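Local coordinates for UPF0045 protein MJ1052 (Methanocaldococcus jannaschii, PDB 2EPI) that is of unknown function but belongs to a family of thiamine-binding proteins and so may bind thiamine or a related small molecule, at residues A9-I14 with S76-D81. Sequence-based numbering, arbitrary orientation.
Sequences AEVSII and SSLKID
Glu10 pairs with Lys79, and Ser12 with Ser77, as the hydrogen-bonded pairs of two antiparallel strands, 6-16 and 73-83, neighbours in the four-stranded sheet of an alpha+beta, ferredoxin-like (beta-alpha-beta-beta-alpha-beta) sandwich whose helices 23-33 and 53-68 pack on one face. Each pair closes a two-bond ring; the straightest bond runs from Ser77 N to Ser12 O at 2.8 Å. Side chains alternate between the faces. Ala9, Val11, Ile13, Ser76, Leu78 and Ile80 lie on the face the helices cover, mostly apolar as such a face requires; Val11, Ile13 and Leu78 touch the helices, and Ile80 also meets Phe60 of a second subunit. Leu78, with CG trans to its backbone N (chi1 169°), brings CD1 to 3.6 Å from Val11 CG2, the two side chains meeting at a slant, and both also touch Phe60 of their own chain. Ala9 is small enough to admit the delta methyl of Ile80, whose CD1 presses to a tight 3.3 Å from Ala9 CB. Polar Ser76 is suited to this face because His64 ND1 hydrogen-bonds its OG, while Ile13 CG2 packs on the same oxygen at 3.4 Å. The other face carries Glu10, Ser12, Ser77 and Lys79; Glu10, Ser12 and Lys79 pack against a third subunit. Glu10 and Lys79 both leave it with chi1 near 180°, without their side chains touching; the lysine bends at chi3 (-67°), and its NZ remains 5.2 Å from Glu10 OE1. A water spans them, donating to OE1 and weakly accepting from NZ; Glu10 OE2 is held by Asn43. Strand 73-83 also pairs with a strand of the second subunit, continuing the sheet. Near Ser12, another water donates to Ser12 O and accepts from Ser77 OG at 2.7 Å from that hydroxyl.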
ATOM      1  N   ALA A   9     -12.687   2.154   3.314  1.00 18.88           N
ATOM      2  CA  ALA A   9     -11.596   1.443   2.658  1.00 18.11           C
ATOM      3  C   ALA A   9     -11.158   2.142   1.387  1.00 18.16           C
ATOM      4  O   ALA A   9     -11.828   3.049   0.905  1.00 18.92           O
ATOM      5  CB  ALA A   9     -12.041   0.033   2.333  1.00 19.35           C
ATOM      6  N   GLU A  10     -10.012   1.728   0.861  1.00 17.50           N
ATOM      7  CA  GLU A  10      -9.531   2.287  -0.391  1.00 17.01           C
ATOM      8  C   GLU A  10      -9.050   1.139  -1.256  1.00 17.76           C
ATOM      9  O   GLU A  10      -8.353   0.238  -0.786  1.00 17.44           O
ATOM     10  CB  GLU A  10      -8.400   3.291  -0.172  1.00 19.32           C
ATOM     11  CG  GLU A  10      -7.948   3.942  -1.484  1.00 18.91           C
ATOM     12  CD  GLU A  10      -6.998   5.103  -1.279  1.00 21.17           C
ATOM     13  OE1 GLU A  10      -6.042   4.953  -0.493  1.00 20.31           O
ATOM     14  OE2 GLU A  10      -7.206   6.167  -1.916  1.00 22.68           O
ATOM     15  N   VAL A  11      -9.436   1.172  -2.522  1.00 16.30           N
ATOM     16  CA  VAL A  11      -9.062   0.121  -3.453  1.00 17.92           C
ATOM     17  C   VAL A  11      -8.377   0.697  -4.681  1.00 19.01           C
ATOM     18  O   VAL A  11      -8.760   1.753  -5.180  1.00 17.70           O
ATOM     19  CB  VAL A  11     -10.301  -0.659  -3.934  1.00 16.85           C
ATOM     20  CG1 VAL A  11      -9.905  -1.647  -5.035  1.00 18.81           C
ATOM     21  CG2 VAL A  11     -10.959  -1.386  -2.761  1.00 17.49           C
ATOM     22  N   SER A  12      -7.347   0.008  -5.150  1.00 18.17           N
ATOM     23  CA  SER A  12      -6.663   0.422  -6.362  1.00 22.34           C
ATOM     24  C   SER A  12      -6.353  -0.867  -7.102  1.00 25.59           C
ATOM     25  O   SER A  12      -5.958  -1.868  -6.498  1.00 21.57           O
ATOM     26  CB  SER A  12      -5.375   1.190  -6.058  1.00 24.89           C
ATOM     27  OG  SER A  12      -4.389   0.354  -5.486  1.00 28.07           O
ATOM     28  N   ILE A  13      -6.563  -0.847  -8.408  1.00 28.55           N
ATOM     29  CA  ILE A  13      -6.313  -2.019  -9.226  1.00 30.52           C
ATOM     30  C   ILE A  13      -5.356  -1.625 -10.333  1.00 31.17           C
ATOM     31  O   ILE A  13      -5.605  -0.671 -11.078  1.00 32.72           O
ATOM     32  CB  ILE A  13      -7.625  -2.547  -9.824  1.00 30.28           C
ATOM     33  CG1 ILE A  13      -8.583  -2.913  -8.691  1.00 32.30           C
ATOM     34  CG2 ILE A  13      -7.352  -3.751 -10.716  1.00 32.31           C
ATOM     35  CD1 ILE A  13     -10.002  -3.132  -9.131  1.00 29.86           C
ATOM     36  N   ILE A  14      -4.245  -2.344 -10.420  1.00 29.68           N
ATOM     37  CA  ILE A  14      -3.247  -2.069 -11.435  1.00 28.85           C
ATOM     38  C   ILE A  14      -3.187  -3.220 -12.426  1.00 27.17           C
ATOM     39  O   ILE A  14      -2.767  -4.323 -12.085  1.00 23.43           O
ATOM     40  CB  ILE A  14      -1.845  -1.912 -10.830  1.00 31.79           C
ATOM     41  CG1 ILE A  14      -1.831  -0.774  -9.811  1.00 34.03           C
ATOM     42  CG2 ILE A  14      -0.835  -1.647 -11.938  1.00 33.74           C
ATOM     43  CD1 ILE A  14      -0.525  -0.663  -9.056  1.00 37.11           C
ATOM     44  N   SER A  76      -3.943  -5.926  -7.257  1.00 17.35           N
ATOM     45  CA  SER A  76      -5.007  -5.148  -6.616  1.00 18.37           C
ATOM     46  C   SER A  76      -4.759  -4.923  -5.134  1.00 18.13           C
ATOM     47  O   SER A  76      -4.305  -5.828  -4.426  1.00 18.95           O
ATOM     48  CB  SER A  76      -6.348  -5.853  -6.823  1.00 20.39           C
ATOM     49  OG  SER A  76      -6.639  -5.957  -8.204  1.00 20.63           O
ATOM     50  N   SER A  77      -5.069  -3.717  -4.663  1.00 16.17           N
ATOM     51  CA  SER A  77      -4.845  -3.366  -3.267  1.00 17.11           C
ATOM     52  C   SER A  77      -6.128  -2.956  -2.550  1.00 20.46           C
ATOM     53  O   SER A  77      -6.930  -2.189  -3.088  1.00 18.83           O
ATOM     54  CB  SER A  77      -3.833  -2.211  -3.174  1.00 16.84           C
ATOM     55  OG  SER A  77      -2.600  -2.530  -3.815  1.00 20.35           O
ATOM     56  N   LEU A  78      -6.312  -3.477  -1.338  1.00 17.57           N
ATOM     57  CA  LEU A  78      -7.464  -3.159  -0.505  1.00 19.46           C
ATOM     58  C   LEU A  78      -6.950  -2.731   0.864  1.00 20.45           C
ATOM     59  O   LEU A  78      -6.142  -3.430   1.476  1.00 20.52           O
ATOM     60  CB  LEU A  78      -8.379  -4.383  -0.332  1.00 19.84           C
ATOM     61  CG  LEU A  78      -9.499  -4.271   0.721  1.00 20.19           C
ATOM     62  CD1 LEU A  78     -10.491  -3.175   0.331  1.00 20.87           C
ATOM     63  CD2 LEU A  78     -10.221  -5.613   0.847  1.00 21.23           C
ATOM     64  N   LYS A  79      -7.387  -1.569   1.331  1.00 19.28           N
ATOM     65  CA  LYS A  79      -6.972  -1.107   2.647  1.00 19.56           C
ATOM     66  C   LYS A  79      -8.237  -0.854   3.445  1.00 20.79           C
ATOM     67  O   LYS A  79      -9.141  -0.175   2.970  1.00 19.86           O
ATOM     68  CB  LYS A  79      -6.153   0.178   2.540  1.00 22.48           C
ATOM     69  CG  LYS A  79      -5.658   0.680   3.885  1.00 22.50           C
ATOM     70  CD  LYS A  79      -4.757   1.895   3.731  1.00 25.75           C
ATOM     71  CE  LYS A  79      -3.453   1.547   3.038  1.00 25.61           C
ATOM     72  NZ  LYS A  79      -2.642   2.775   2.781  1.00 27.85           N
ATOM     73  N   ILE A  80      -8.302  -1.420   4.646  1.00 19.67           N
ATOM     74  CA  ILE A  80      -9.465  -1.262   5.510  1.00 22.16           C
ATOM     75  C   ILE A  80      -9.099  -0.463   6.744  1.00 21.85           C
ATOM     76  O   ILE A  80      -8.056  -0.694   7.350  1.00 22.37           O
ATOM     77  CB  ILE A  80     -10.006  -2.631   5.991  1.00 23.80           C
ATOM     78  CG1 ILE A  80     -10.399  -3.496   4.793  1.00 26.26           C
ATOM     79  CG2 ILE A  80     -11.195  -2.421   6.919  1.00 27.57           C
ATOM     80  CD1 ILE A  80     -11.414  -2.866   3.883  1.00 26.97           C
ATOM     81  N   ASP A  81      -9.963   0.477   7.109  1.00 22.27           N
ATOM     82  CA  ASP A  81      -9.752   1.301   8.296  1.00 23.51           C
ATOM     83  C   ASP A  81     -11.019   1.126   9.121  1.00 22.68           C
ATOM     84  O   ASP A  81     -12.083   1.613   8.742  1.00 22.91           O
ATOM     85  CB  ASP A  81      -9.586   2.772   7.908  1.00 23.61           C
ATOM     86  CG  ASP A  81      -9.137   3.642   9.073  1.00 28.09           C
ATOM     87  OD1 ASP A  81      -9.448   3.304  10.235  1.00 25.92           O
ATOM     88  OD2 ASP A  81      -8.478   4.676   8.826  1.00 29.27           O
TER
HETATM   89  O   HOH W   1      -4.539   2.793   0.285  1.00 28.61           O
HETATM   90  O   HOH W   2      -2.754  -2.228  -6.520  1.00 26.49           O